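Local coordinates for protein aldehyde dehydrogenase (Burkholderia vietnamiensis, PDB 5KF0) that binds NADPH and probably oxidises an aldehyde to the corresponding carboxylic acid, working as an assembly of four chains, at residues Q141-Y146 against L479-R484; T147-I152 against D473-R478; R298-A303 against L405-D410; G418-S423 against I441-S446. All coordinates share one frame; numbering follows the deposited sequence.

In the fold
Contacts 1 and 2 are two halves of one strand pair: strand 143-151 runs antiparallel to strand 475-483. The centres of contacts 1 and 2 are about 18 Å apart, and Leu479 CD1 meets Thr147 CG2 where they join. This ladder belongs to a three-stranded sheet reaching far from the body of the chain, as in the oligomerisation arm of aldehyde dehydrogenases. Contacts 3 and 4 lie between its two strands in sequence, centres about 12 Å apart, and both reach the large mixed sheet that includes strands 298-302, 416-420 and 438-441. Contacts 1 and 4 have centres about 47 Å apart, yet the tetramer reunites them: Tyr143 bonds Asp443, and the carbonyl of Arg483 bonds Asn442, of a second subunit.

Contact 1 of 4, residues Q141-Y146 against L479-R484; sequences QGYTGY and LMVVRR
With CG anti to its carbonyl carbon (chi1 -64°), Tyr143 turns its ring under Arg483, whose chain starts anti to its own nitrogen (chi1 -171°) and stays extended to NE. These torsions bring the two together across the antiparallel ladder of strands 143-151 and 475-483, part of the three-stranded sheet whose shape fits the oligomerisation arm of aldehyde dehydrogenases. Arg483 CG makes a CH-pi contact over the ring, 3.7 Å from the Tyr143 centroid, while Val481 CG1 touches the ring's edge at CD1. Ring and guanidinium planes are 22° apart. Tyr143 OH lies over the guanidinium centre, 3.0 Å from Arg483 CZ, and its hydrogen bond goes to Asp443 of a second subunit; Arg483 NH1 bonds Tyr276 of that subunit.

Thr144 with Val482 and Tyr146 with Met480 are hydrogen-bonded pairs, the shortest bond being Met480 N to Tyr146 O at 2.7 Å. On the face with these residues, Tyr146 CD2 meets Met480 CE and its CE2 meets Val482 CG2. Arg484 N gives Gly142 O a bond of 2.8 Å. One water, accepting from Arg483 NE at 2.9 Å, lies between that nitrogen and the carbonyls Gln141 O and Arg484 O.

Contact 2 of 4, residues T147-I152 against D473-R478; sequences TRRVPI and DMTEPR
Thr147 opens the segment with its CA 3.7 Å from Arg478 O, while its hydroxyl turns to the backbone N of Glu130 on the neighbouring strand. At Arg148 the carbonyl O takes a 2.9 Å bond from Arg478 N; the return bond, Arg148 N to Arg478 O, is weak. The side chains of these two arginines run side by side in the same direction, Arg148 CG near Arg478 CB, and find their polar partners on a second subunit: Asp432 for Arg148, the carbonyl of Trp431 for Arg478.

Arg149 folds back through two bends, at chi2 (-66°) and chi3 (-59°), and this brings its guanidinium side-on to Thr475. NE and NH2 both donate to Thr475 OG1, at 2.9 and 3.1 Å, and the hydroxyl lies in the guanidinium plane. The proline ring of Pro477 covers one face of the group. Since Thr475 OG1 also bonds Ile471 O, this one oxygen links the arginine to the end of helix 467-473, where the chain enters strand 475-483 of the three-stranded antiparallel sheet, probably the oligomerisation arm.

Val150 exchanges two backbone bonds with Glu476, Val150 N to Glu476 O at 2.9 Å and Glu476 N to Val150 O at 2.8 Å. In one of its two conformers its side chain lies over a face of the Arg478 guanidinium. Beyond Pro151, Ile152 N reaches Met474 O at 2.9 Å, coming from above the carbonyl plane, and its CD1 lies near Asp473 O.

Contact 3 of 4, residues R298-A303 against L405-D410; sequences RILVHA and LARVND
Arg298 carries the polar half of this contact, putting the end of its guanidinium against two successive carbonyls at the C-terminal end of helix 401-409. Its chain leaves with CG anti to the carbonyl carbon and runs straight through chi2, and the bend at chi3 (-73°) turns the edge of the guanidinium to the helix end. NH2 donates to Val408 O at 3.0 Å, a nearly straight bond (176°) that arrives in the carbonyl plane on a lone pair. NH1 reaches Arg407 O at 2.8 Å; both oxygens lie in the guanidinium plane. With NE bonded to Asn261 O and NH1 also to Tyr384 OH, the group is fixed in rotation, and the C-terminal end of the helix would probably favour its positive charge.

Helix 401-409 is the connection between parallel strands 392-398 and 416-420, a beta-alpha-beta crossover passing over strands 298-302 and 263-266 that lie between them; the axes of strand 298-302 and of helix residues 405-409 approach to 9.9 Å, nearly antiparallel.

Leu300 supplies the apolar half. With CG beside the backbone N, its two methyls split between neighbouring helix residues, CD2 touching Arg407 CB at 3.7 Å and CD1 meeting Val408 CG2 at 4.0 Å. Arg407 bends at chi3 (72°), bringing a face of its guanidinium over Leu300 CD2, while its nitrogens bond Asp403, Glu396 and the carbonyl of Lys397.

Contact 4 of 4, residues G418-S423 against I441-S446; sequences GVFTDS and INDVPS
Val419 O accepts the bond that ties the segments together, from Asn442 N at 2.8 Å and almost straight at the hydrogen (175°), though the donor is tilted 35° from the carbonyl plane. Ile441 CA adds a CA-H...O contact to the same oxygen at 3.4 Å. This is the end of a parallel ladder: Val419 pairs with Ile441, whose CD1 comes back to Val419 CB at 4.0 Å, and the chain then leaves the strand through Asn442, with backbone angles of the left-handed helical region.

Phe420 follows the departing chain. Its CG is anti to the carbonyl carbon (chi1 -66°), which lays the ring alongside residues 442-444. CZ touches Asp443 C and Val444 N, both at 3.6 Å, and Val444 CG1 lies in the ring plane at its edge, 3.8 Å from Phe420 CZ. Over one face, offset toward the rim, sits Asp443 O, a buried carbonyl with no polar partner. The amide of Asn442 stands nearly perpendicular to the ring, its OD1 bonded to Gln273 and its ND2 to Arg483 O of a second subunit. Pro445 CD packs against Gly418 N, 3.6 Å away.

Asp443 holds its own loop through a weak bond from Val444 N to OD2, which also forms a salt bridge with Arg280. Its OD1 bonds Tyr143 of the second subunit; strand 475-483 of that subunit pairs in parallel with Ile441, continuing the sheet across the interface. Helix 274-286 covers Phe420 through Val277 and Arg280, while helix 424-433, which forms a beta-alpha-beta unit with strands 416-420 and 438-441, packs on Val419 and Ile441.

Contact 1 of 4, residues Q141-Y146 against L479-R484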
loop_
_atom_site.group_PDB
_atom_site.type_symbol
_atom_site.label_atom_id
_atom_site.label_comp_id
_atom_site.label_asym_id
_atom_site.label_seq_id
_atom_site.Cartn_x
_atom_site.Cartn_y
_atom_site.Cartn_z
ATOM N N GLN A 141 7.720 -5.173 23.000
ATOM C CA GLN A 141 6.604 -4.420 23.556
ATOM C C GLN A 141 7.015 -2.967 23.745
ATOM O O GLN A 141 8.086 -2.680 24.289
ATOM C CB GLN A 141 6.146 -5.010 24.894
ATOM C CG GLN A 141 4.819 -4.397 25.349
ATOM C CD GLN A 141 4.336 -4.885 26.703
ATOM O OE1 GLN A 141 5.030 -5.629 27.403
ATOM N NE2 GLN A 141 3.141 -4.455 27.085
ATOM N N GLY A 142 6.168 -2.047 23.279
ATOM C CA GLY A 142 6.415 -0.633 23.463
ATOM C C GLY A 142 7.213 0.039 22.366
ATOM O O GLY A 142 7.467 1.248 22.463
ATOM N N TYR A 143 7.626 -0.695 21.329
ATOM C CA TYR A 143 8.342 -0.112 20.198
ATOM C C TYR A 143 7.412 0.056 18.998
ATOM O O TYR A 143 6.570 -0.805 18.730
ATOM C CB TYR A 143 9.520 -0.995 19.779
ATOM C CG TYR A 143 10.645 -1.171 20.781
ATOM C CD1 TYR A 143 11.843 -0.465 20.653
ATOM C CD2 TYR A 143 10.529 -2.083 21.824
ATOM C CE1 TYR A 143 12.887 -0.658 21.547
ATOM C CE2 TYR A 143 11.558 -2.269 22.730
ATOM C CZ TYR A 143 12.737 -1.566 22.584
ATOM O OH TYR A 143 13.753 -1.796 23.484
ATOM N N THR A 144 7.602 1.149 18.253
ATOM C CA THR A 144 6.886 1.423 17.010
ATOM C C THR A 144 7.870 1.953 15.975
ATOM O O THR A 144 8.810 2.685 16.310
ATOM C CB THR A 144 5.768 2.464 17.219
ATOM O OG1 THR A 144 4.897 2.037 18.268
ATOM C CG2 THR A 144 4.954 2.690 15.924
ATOM N N GLY A 145 7.639 1.607 14.712
ATOM C CA GLY A 145 8.495 2.039 13.614
ATOM C C GLY A 145 7.810 3.100 12.767
ATOM O O GLY A 145 6.591 3.053 12.556
ATOM N N TYR A 146 8.607 4.050 12.282
ATOM C CA TYR A 146 8.159 5.084 11.354
ATOM C C TYR A 146 9.175 5.171 10.232
ATOM O O TYR A 146 10.380 5.216 10.499
ATOM C CB TYR A 146 8.049 6.451 12.052
ATOM C CG TYR A 146 7.134 6.443 13.250
ATOM C CD1 TYR A 146 5.800 6.810 13.124
ATOM C CD2 TYR A 146 7.600 6.061 14.503
ATOM C CE1 TYR A 146 4.952 6.789 14.209
ATOM C CE2 TYR A 146 6.757 6.036 15.602
ATOM C CZ TYR A 146 5.430 6.408 15.444
ATOM O OH TYR A 146 4.577 6.391 16.528
ATOM N N LEU A 479 14.480 4.442 8.884
ATOM C CA LEU A 479 13.566 4.006 9.925
ATOM C C LEU A 479 13.815 4.807 11.191
ATOM O O LEU A 479 14.963 5.039 11.568
ATOM C CB LEU A 479 13.786 2.516 10.204
ATOM C CG LEU A 479 13.006 1.888 11.359
ATOM C CD1 LEU A 479 11.515 1.817 11.000
ATOM C CD2 LEU A 479 13.593 0.495 11.648
ATOM N N MET A 480 12.736 5.231 11.844
ATOM C CA MET A 480 12.806 5.724 13.211
ATOM C C MET A 480 12.042 4.745 14.089
ATOM O O MET A 480 10.836 4.539 13.888
ATOM C CB MET A 480 12.229 7.139 13.347
ATOM C CG MET A 480 12.282 7.645 14.786
ATOM S SD MET A 480 11.711 9.357 14.953
ATOM C CE MET A 480 10.055 9.142 14.332
ATOM N N VAL A 481 12.737 4.145 15.053
ATOM C CA VAL A 481 12.123 3.287 16.062
ATOM C C VAL A 481 11.944 4.122 17.317
ATOM O O VAL A 481 12.919 4.671 17.836
ATOM C CB VAL A 481 12.997 2.057 16.359
ATOM C CG1 VAL A 481 12.370 1.212 17.475
ATOM C CG2 VAL A 481 13.215 1.237 15.085
ATOM N N VAL A 482 10.717 4.219 17.821
ATOM C CA VAL A 482 10.456 4.953 19.054
ATOM C C VAL A 482 10.100 3.950 20.143
ATOM O O VAL A 482 9.162 3.158 19.978
ATOM C CB VAL A 482 9.330 5.977 18.869
ATOM C CG1 VAL A 482 9.042 6.685 20.193
ATOM C CG2 VAL A 482 9.716 6.982 17.780
ATOM N N ARG A 483 10.817 3.992 21.261
ATOM C CA ARG A 483 10.484 3.132 22.391
ATOM C C ARG A 483 9.702 3.927 23.424
ATOM O O ARG A 483 10.148 4.991 23.868
ATOM C CB ARG A 483 11.718 2.527 23.065
ATOM C CG ARG A 483 11.295 1.460 24.093
ATOM C CD ARG A 483 12.432 0.952 24.963
ATOM N NE ARG A 483 12.050 -0.314 25.603
ATOM C CZ ARG A 483 12.870 -1.095 26.303
ATOM N NH1 ARG A 483 14.139 -0.749 26.502
ATOM N NH2 ARG A 483 12.419 -2.239 26.804
ATOM N N ARG A 484 8.545 3.397 23.809
ATOM C CA ARG A 484 7.781 3.885 24.947
ATOM C C ARG A 484 7.910 2.873 26.075
ATOM O O ARG A 484 7.757 1.664 25.852
ATOM C CB ARG A 484 6.318 4.075 24.562
ATOM C CG ARG A 484 6.137 5.073 23.448
ATOM C CD ARG A 484 4.696 5.138 23.020
ATOM N NE ARG A 484 3.850 5.720 24.059
ATOM C CZ ARG A 484 2.524 5.724 23.998
ATOM N NH1 ARG A 484 1.919 5.169 22.955
ATOM N NH2 ARG A 484 1.805 6.273 24.970
HETATM O O HOH W 1 9.241 -0.820 26.043
HETATM O O HOH W 2 10.163 -3.977 25.610
HETATM O O HOH W 3 6.161 3.220 20.490
#

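Contact 2 of 4, residues T147-I152 against D473-R478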
loop_
_atom_site.group_PDB
_atom_site.type_symbol
_atom_site.label_atom_id
_atom_site.label_comp_id
_atom_site.label_asym_id
_atom_site.label_seq_id
_atom_site.Cartn_x
_atom_site.Cartn_y
_atom_site.Cartn_z
ATOM N N THR A 147 8.711 5.213 8.984
ATOM C CA THR A 147 9.639 5.248 7.862
ATOM C C THR A 147 9.446 6.499 7.014
ATOM O O THR A 147 8.369 7.104 6.971
ATOM C CB THR A 147 9.509 4.017 6.958
ATOM O OG1 THR A 147 8.300 4.100 6.179
ATOM C CG2 THR A 147 9.516 2.727 7.785
ATOM N N ARG A 148 10.522 6.850 6.314
ATOM C CA ARG A 148 10.541 7.938 5.342
ATOM C C ARG A 148 11.551 7.570 4.265
ATOM O O ARG A 148 12.416 6.713 4.470
ATOM C CB ARG A 148 10.924 9.278 5.988
ATOM C CG ARG A 148 12.385 9.306 6.471
ATOM C CD ARG A 148 12.672 10.460 7.418
ATOM N NE ARG A 148 12.758 11.757 6.744
ATOM C CZ ARG A 148 13.024 12.896 7.377
ATOM N NH1 ARG A 148 13.218 12.906 8.696
ATOM N NH2 ARG A 148 13.091 14.030 6.694
ATOM N N ARG A 149 11.443 8.226 3.110
ATOM C CA ARG A 149 12.398 8.046 2.023
ATOM C C ARG A 149 13.273 9.290 1.944
ATOM O O ARG A 149 12.760 10.387 1.698
ATOM C CB ARG A 149 11.680 7.825 0.693
ATOM C CG ARG A 149 10.641 6.724 0.725
ATOM C CD ARG A 149 11.252 5.367 0.936
ATOM N NE ARG A 149 12.212 5.005 -0.103
ATOM C CZ ARG A 149 12.738 3.791 -0.220
ATOM N NH1 ARG A 149 12.376 2.834 0.633
ATOM N NH2 ARG A 149 13.612 3.523 -1.176
ATOM N N VAL A 150 14.571 9.126 2.174
ATOM C CA VAL A 150 15.544 10.222 2.150
ATOM C C VAL A 150 16.238 10.210 0.792
ATOM O O VAL A 150 16.590 9.129 0.307
ATOM C CB VAL A 150 16.560 10.071 3.298
ATOM C CG1 VAL A 150 17.604 11.190 3.270
ATOM C CG2 VAL A 150 15.838 10.041 4.647
ATOM N N PRO A 151 16.468 11.348 0.144
ATOM C CA PRO A 151 17.204 11.321 -1.127
ATOM C C PRO A 151 18.536 10.605 -0.949
ATOM O O PRO A 151 19.216 10.767 0.068
ATOM C CB PRO A 151 17.410 12.804 -1.466
ATOM C CG PRO A 151 16.502 13.568 -0.603
ATOM C CD PRO A 151 16.079 12.711 0.555
ATOM N N ILE A 152 18.906 9.793 -1.945
ATOM C CA ILE A 152 20.106 8.967 -1.807
ATOM C C ILE A 152 21.380 9.807 -1.851
ATOM O O ILE A 152 22.410 9.408 -1.292
ATOM C CB ILE A 152 20.120 7.859 -2.876
ATOM C CG1 ILE A 152 21.144 6.774 -2.525
ATOM C CG2 ILE A 152 20.362 8.450 -4.273
ATOM C CD1 ILE A 152 20.992 5.512 -3.385
ATOM N N ASP A 473 14.584 3.865 -6.120
ATOM C CA ASP A 473 16.025 3.675 -6.251
ATOM C C ASP A 473 16.808 4.924 -5.868
ATOM O O ASP A 473 17.968 4.818 -5.453
ATOM C CB ASP A 473 16.383 3.267 -7.682
ATOM C CG ASP A 473 16.057 1.820 -7.970
ATOM O OD1 ASP A 473 16.052 1.010 -7.023
ATOM O OD2 ASP A 473 15.805 1.494 -9.142
ATOM N N MET A 474 16.211 6.101 -6.015
ATOM C CA MET A 474 16.871 7.363 -5.721
ATOM C C MET A 474 16.669 7.802 -4.281
ATOM O O MET A 474 16.997 8.944 -3.938
ATOM C CB MET A 474 16.370 8.447 -6.674
ATOM C CG MET A 474 16.722 8.137 -8.118
ATOM S SD MET A 474 16.041 9.326 -9.282
ATOM C CE MET A 474 16.398 8.435 -10.791
ATOM N N THR A 475 16.155 6.919 -3.431
ATOM C CA THR A 475 16.002 7.234 -2.019
ATOM C C THR A 475 16.493 6.065 -1.180
ATOM O O THR A 475 16.507 4.911 -1.629
ATOM C CB THR A 475 14.538 7.543 -1.647
ATOM O OG1 THR A 475 13.679 6.481 -2.090
ATOM C CG2 THR A 475 14.073 8.862 -2.265
ATOM N N GLU A 476 16.898 6.389 0.053
ATOM C CA GLU A 476 17.175 5.391 1.072
ATOM C C GLU A 476 16.064 5.414 2.097
ATOM O O GLU A 476 15.711 6.495 2.573
ATOM C CB GLU A 476 18.508 5.663 1.780
ATOM C CG GLU A 476 19.747 5.251 0.975
ATOM C CD GLU A 476 19.996 3.760 1.007
ATOM O OE1 GLU A 476 20.982 3.307 0.385
ATOM O OE2 GLU A 476 19.208 3.034 1.651
ATOM N N PRO A 477 15.509 4.275 2.496
ATOM C CA PRO A 477 14.596 4.295 3.643
ATOM C C PRO A 477 15.355 4.667 4.907
ATOM O O PRO A 477 16.495 4.239 5.123
ATOM C CB PRO A 477 14.064 2.857 3.719
ATOM C CG PRO A 477 15.052 2.035 2.986
ATOM C CD PRO A 477 15.723 2.923 1.961
ATOM N N ARG A 478 14.728 5.489 5.746
ATOM C CA ARG A 478 15.300 5.779 7.057
ATOM C C ARG A 478 14.234 5.486 8.100
ATOM O O ARG A 478 13.199 6.163 8.155
ATOM C CB ARG A 478 15.804 7.220 7.168
ATOM C CG ARG A 478 16.636 7.419 8.441
ATOM C CD ARG A 478 17.297 8.787 8.484
ATOM N NE ARG A 478 18.305 8.940 7.439
ATOM C CZ ARG A 478 18.775 10.120 7.046
ATOM N NH1 ARG A 478 18.292 11.234 7.599
ATOM N NH2 ARG A 478 19.710 10.192 6.100
#

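Contact 3 of 4, residues R298-A303 against L405-D410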
loop_
_atom_site.group_PDB
_atom_site.type_symbol
_atom_site.label_atom_id
_atom_site.label_comp_id
_atom_site.label_asym_id
_atom_site.label_seq_id
_atom_site.Cartn_x
_atom_site.Cartn_y
_atom_site.Cartn_z
ATOM N N ARG A 298 11.512 -10.139 -33.520
ATOM C CA ARG A 298 11.144 -11.515 -33.823
ATOM C C ARG A 298 9.632 -11.631 -33.746
ATOM O O ARG A 298 9.017 -11.139 -32.797
ATOM C CB ARG A 298 11.801 -12.494 -32.840
ATOM C CG ARG A 298 13.325 -12.423 -32.828
ATOM C CD ARG A 298 13.921 -13.415 -31.824
ATOM N NE ARG A 298 13.718 -12.976 -30.440
ATOM C CZ ARG A 298 13.501 -13.788 -29.413
ATOM N NH1 ARG A 298 13.422 -15.111 -29.599
ATOM N NH2 ARG A 298 13.332 -13.270 -28.197
ATOM N N ILE A 299 9.036 -12.275 -34.745
ATOM C CA ILE A 299 7.588 -12.402 -34.839
ATOM C C ILE A 299 7.263 -13.884 -34.976
ATOM O O ILE A 299 7.610 -14.505 -35.985
ATOM C CB ILE A 299 7.025 -11.608 -36.026
ATOM C CG1 ILE A 299 7.377 -10.116 -35.897
ATOM C CG2 ILE A 299 5.518 -11.809 -36.124
ATOM C CD1 ILE A 299 7.079 -9.328 -37.176
ATOM N N LEU A 300 6.592 -14.449 -33.973
ATOM C CA LEU A 300 6.249 -15.870 -33.946
ATOM C C LEU A 300 4.751 -16.008 -34.180
ATOM O O LEU A 300 3.952 -15.492 -33.391
ATOM C CB LEU A 300 6.653 -16.497 -32.608
ATOM C CG LEU A 300 8.149 -16.474 -32.287
ATOM C CD1 LEU A 300 8.544 -15.199 -31.504
ATOM C CD2 LEU A 300 8.551 -17.712 -31.518
ATOM N N VAL A 301 4.372 -16.696 -35.258
ATOM C CA VAL A 301 2.987 -16.717 -35.720
ATOM C C VAL A 301 2.475 -18.151 -35.782
ATOM O O VAL A 301 3.146 -19.036 -36.336
ATOM C CB VAL A 301 2.859 -16.038 -37.090
ATOM C CG1 VAL A 301 1.437 -16.053 -37.555
ATOM C CG2 VAL A 301 3.409 -14.606 -37.015
ATOM N N HIS A 302 1.274 -18.376 -35.244
ATOM C CA HIS A 302 0.703 -19.718 -35.278
ATOM C C HIS A 302 0.550 -20.195 -36.716
ATOM O O HIS A 302 0.126 -19.445 -37.598
ATOM C CB HIS A 302 -0.655 -19.768 -34.576
ATOM C CG HIS A 302 -1.141 -21.168 -34.345
ATOM N ND1 HIS A 302 -1.983 -21.824 -35.215
ATOM C CD2 HIS A 302 -0.868 -22.046 -33.351
ATOM C CE1 HIS A 302 -2.219 -23.043 -34.762
ATOM N NE2 HIS A 302 -1.557 -23.201 -33.629
ATOM N N ALA A 303 0.878 -21.468 -36.944
ATOM C CA ALA A 303 0.934 -21.981 -38.308
ATOM C C ALA A 303 -0.399 -21.850 -39.036
ATOM O O ALA A 303 -0.419 -21.704 -40.264
ATOM C CB ALA A 303 1.396 -23.432 -38.285
ATOM N N LEU A 405 6.602 -19.805 -26.456
ATOM C CA LEU A 405 7.146 -19.191 -25.246
ATOM C C LEU A 405 8.619 -19.541 -25.074
ATOM O O LEU A 405 9.444 -18.668 -24.767
ATOM C CB LEU A 405 6.347 -19.631 -24.011
ATOM C CG LEU A 405 4.859 -19.268 -23.985
ATOM C CD1 LEU A 405 4.210 -19.784 -22.699
ATOM C CD2 LEU A 405 4.643 -17.770 -24.125
ATOM N N ALA A 406 8.965 -20.813 -25.274
ATOM C CA ALA A 406 10.358 -21.231 -25.152
ATOM C C ALA A 406 11.241 -20.491 -26.144
ATOM O O ALA A 406 12.387 -20.146 -25.832
ATOM C CB ALA A 406 10.470 -22.741 -25.355
ATOM N N ARG A 407 10.730 -20.229 -27.345
ATOM C CA ARG A 407 11.556 -19.559 -28.339
ATOM C C ARG A 407 11.697 -18.068 -28.042
ATOM O O ARG A 407 12.759 -17.493 -28.295
ATOM C CB ARG A 407 10.986 -19.831 -29.730
ATOM C CG ARG A 407 11.295 -21.275 -30.141
ATOM C CD ARG A 407 10.349 -21.847 -31.196
ATOM N NE ARG A 407 10.577 -21.254 -32.505
ATOM C CZ ARG A 407 9.787 -21.451 -33.559
ATOM N NH1 ARG A 407 8.710 -22.222 -33.455
ATOM N NH2 ARG A 407 10.069 -20.865 -34.714
ATOM N N VAL A 408 10.672 -17.434 -27.472
ATOM C CA VAL A 408 10.853 -16.069 -26.977
ATOM C C VAL A 408 11.979 -16.035 -25.945
ATOM O O VAL A 408 12.848 -15.154 -25.966
ATOM C CB VAL A 408 9.538 -15.526 -26.384
ATOM C CG1 VAL A 408 9.793 -14.178 -25.672
ATOM C CG2 VAL A 408 8.467 -15.373 -27.474
ATOM N N ASN A 409 11.969 -16.996 -25.016
ATOM C CA ASN A 409 12.976 -17.070 -23.961
ATOM C C ASN A 409 14.345 -17.507 -24.465
ATOM O O ASN A 409 15.315 -17.424 -23.705
ATOM C CB ASN A 409 12.533 -18.049 -22.868
ATOM C CG ASN A 409 11.503 -17.463 -21.918
ATOM O OD1 ASN A 409 11.426 -16.253 -21.733
ATOM N ND2 ASN A 409 10.712 -18.345 -21.288
ATOM N N ASP A 410 14.445 -18.000 -25.704
ATOM C CA ASP A 410 15.704 -18.485 -26.266
ATOM C C ASP A 410 16.553 -17.285 -26.686
ATOM O O ASP A 410 16.709 -16.967 -27.867
ATOM C CB ASP A 410 15.424 -19.420 -27.436
ATOM C CG ASP A 410 16.687 -19.818 -28.177
ATOM O OD1 ASP A 410 17.727 -20.009 -27.493
ATOM O OD2 ASP A 410 16.647 -19.908 -29.434
#

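Contact 4 of 4, residues G418-S423 against I441-S446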
loop_
_atom_site.group_PDB
_atom_site.type_symbol
_atom_site.label_atom_id
_atom_site.label_comp_id
_atom_site.label_asym_id
_atom_site.label_seq_id
_atom_site.Cartn_x
_atom_site.Cartn_y
_atom_site.Cartn_z
ATOM N N GLY A 418 5.442 -9.478 -26.387
ATOM C CA GLY A 418 4.030 -9.256 -26.647
ATOM C C GLY A 418 3.350 -10.536 -27.100
ATOM O O GLY A 418 3.957 -11.379 -27.768
ATOM N N VAL A 419 2.074 -10.678 -26.731
ATOM C CA VAL A 419 1.276 -11.845 -27.116
ATOM C C VAL A 419 -0.095 -11.363 -27.567
ATOM O O VAL A 419 -0.875 -10.859 -26.752
ATOM C CB VAL A 419 1.110 -12.869 -25.981
ATOM C CG1 VAL A 419 0.400 -14.115 -26.530
ATOM C CG2 VAL A 419 2.456 -13.239 -25.355
ATOM N N PHE A 420 -0.400 -11.544 -28.849
ATOM C CA PHE A 420 -1.745 -11.299 -29.366
ATOM C C PHE A 420 -2.549 -12.576 -29.157
ATOM O O PHE A 420 -2.381 -13.557 -29.885
ATOM C CB PHE A 420 -1.701 -10.896 -30.837
ATOM C CG PHE A 420 -1.038 -9.564 -31.086
ATOM C CD1 PHE A 420 -1.775 -8.383 -31.053
ATOM C CD2 PHE A 420 0.321 -9.497 -31.373
ATOM C CE1 PHE A 420 -1.170 -7.150 -31.295
ATOM C CE2 PHE A 420 0.936 -8.266 -31.617
ATOM C CZ PHE A 420 0.192 -7.099 -31.570
ATOM N N THR A 421 -3.420 -12.570 -28.148
ATOM C CA THR A 421 -4.260 -13.716 -27.813
ATOM C C THR A 421 -5.508 -13.194 -27.114
ATOM O O THR A 421 -5.474 -12.137 -26.475
ATOM C CB THR A 421 -3.538 -14.728 -26.896
ATOM O OG1 THR A 421 -4.361 -15.891 -26.722
ATOM C CG2 THR A 421 -3.243 -14.120 -25.505
ATOM N N ASP A 422 -6.611 -13.930 -27.252
ATOM C CA ASP A 422 -7.787 -13.709 -26.422
ATOM C C ASP A 422 -7.953 -14.805 -25.379
ATOM O O ASP A 422 -8.945 -14.799 -24.645
ATOM C CB ASP A 422 -9.055 -13.603 -27.280
ATOM C CG ASP A 422 -10.262 -13.053 -26.491
ATOM O OD1 ASP A 422 -10.112 -12.003 -25.844
ATOM O OD2 ASP A 422 -11.333 -13.674 -26.519
ATOM N N SER A 423 -6.999 -15.731 -25.278
ATOM C CA SER A 423 -7.121 -16.864 -24.364
ATOM C C SER A 423 -6.583 -16.492 -22.991
ATOM O O SER A 423 -5.397 -16.182 -22.843
ATOM C CB SER A 423 -6.369 -18.081 -24.911
ATOM O OG SER A 423 -6.276 -19.106 -23.937
ATOM N N ILE A 441 -0.138 -7.962 -23.494
ATOM C CA ILE A 441 -1.198 -8.810 -24.049
ATOM C C ILE A 441 -2.044 -7.970 -24.993
ATOM O O ILE A 441 -2.589 -6.933 -24.593
ATOM C CB ILE A 441 -2.074 -9.436 -22.946
ATOM C CG1 ILE A 441 -1.228 -10.284 -21.981
ATOM C CG2 ILE A 441 -3.200 -10.279 -23.574
ATOM C CD1 ILE A 441 -0.525 -11.469 -22.651
ATOM N N ASN A 442 -2.168 -8.434 -26.238
ATOM C CA ASN A 442 -2.967 -7.806 -27.292
ATOM C C ASN A 442 -2.333 -6.508 -27.813
ATOM O O ASN A 442 -3.027 -5.651 -28.369
ATOM C CB ASN A 442 -4.417 -7.561 -26.827
ATOM C CG ASN A 442 -5.391 -7.497 -27.981
ATOM O OD1 ASN A 442 -5.175 -8.129 -29.019
ATOM N ND2 ASN A 442 -6.470 -6.734 -27.811
ATOM N N ASP A 443 -1.019 -6.358 -27.640
ATOM C CA ASP A 443 -0.239 -5.343 -28.345
ATOM C C ASP A 443 1.207 -5.833 -28.407
ATOM O O ASP A 443 1.565 -6.849 -27.802
ATOM C CB ASP A 443 -0.342 -3.967 -27.673
ATOM C CG ASP A 443 0.049 -2.815 -28.603
ATOM O OD1 ASP A 443 0.104 -1.668 -28.128
ATOM O OD2 ASP A 443 0.332 -3.048 -29.802
ATOM N N VAL A 444 2.033 -5.101 -29.151
ATOM C CA VAL A 444 3.438 -5.465 -29.332
ATOM C C VAL A 444 4.236 -5.191 -28.060
ATOM O O VAL A 444 3.796 -4.404 -27.197
ATOM C CB VAL A 444 4.065 -4.716 -30.521
ATOM C CG1 VAL A 444 3.610 -5.349 -31.847
ATOM C CG2 VAL A 444 3.719 -3.229 -30.464
ATOM N N PRO A 445 5.413 -5.809 -27.905
ATOM C CA PRO A 445 6.291 -5.458 -26.778
ATOM C C PRO A 445 6.726 -4.009 -26.793
ATOM O O PRO A 445 7.239 -3.523 -25.779
ATOM C CB PRO A 445 7.497 -6.394 -26.963
ATOM C CG PRO A 445 7.488 -6.714 -28.453
ATOM C CD PRO A 445 6.016 -6.862 -28.749
ATOM N N SER A 446 6.546 -3.310 -27.912
ATOM C CA SER A 446 7.024 -1.944 -28.075
ATOM C C SER A 446 6.204 -0.916 -27.299
ATOM O O SER A 446 6.556 0.269 -27.346
ATOM C CB SER A 446 7.037 -1.608 -29.567
ATOM O OG SER A 446 7.623 -2.683 -30.283
#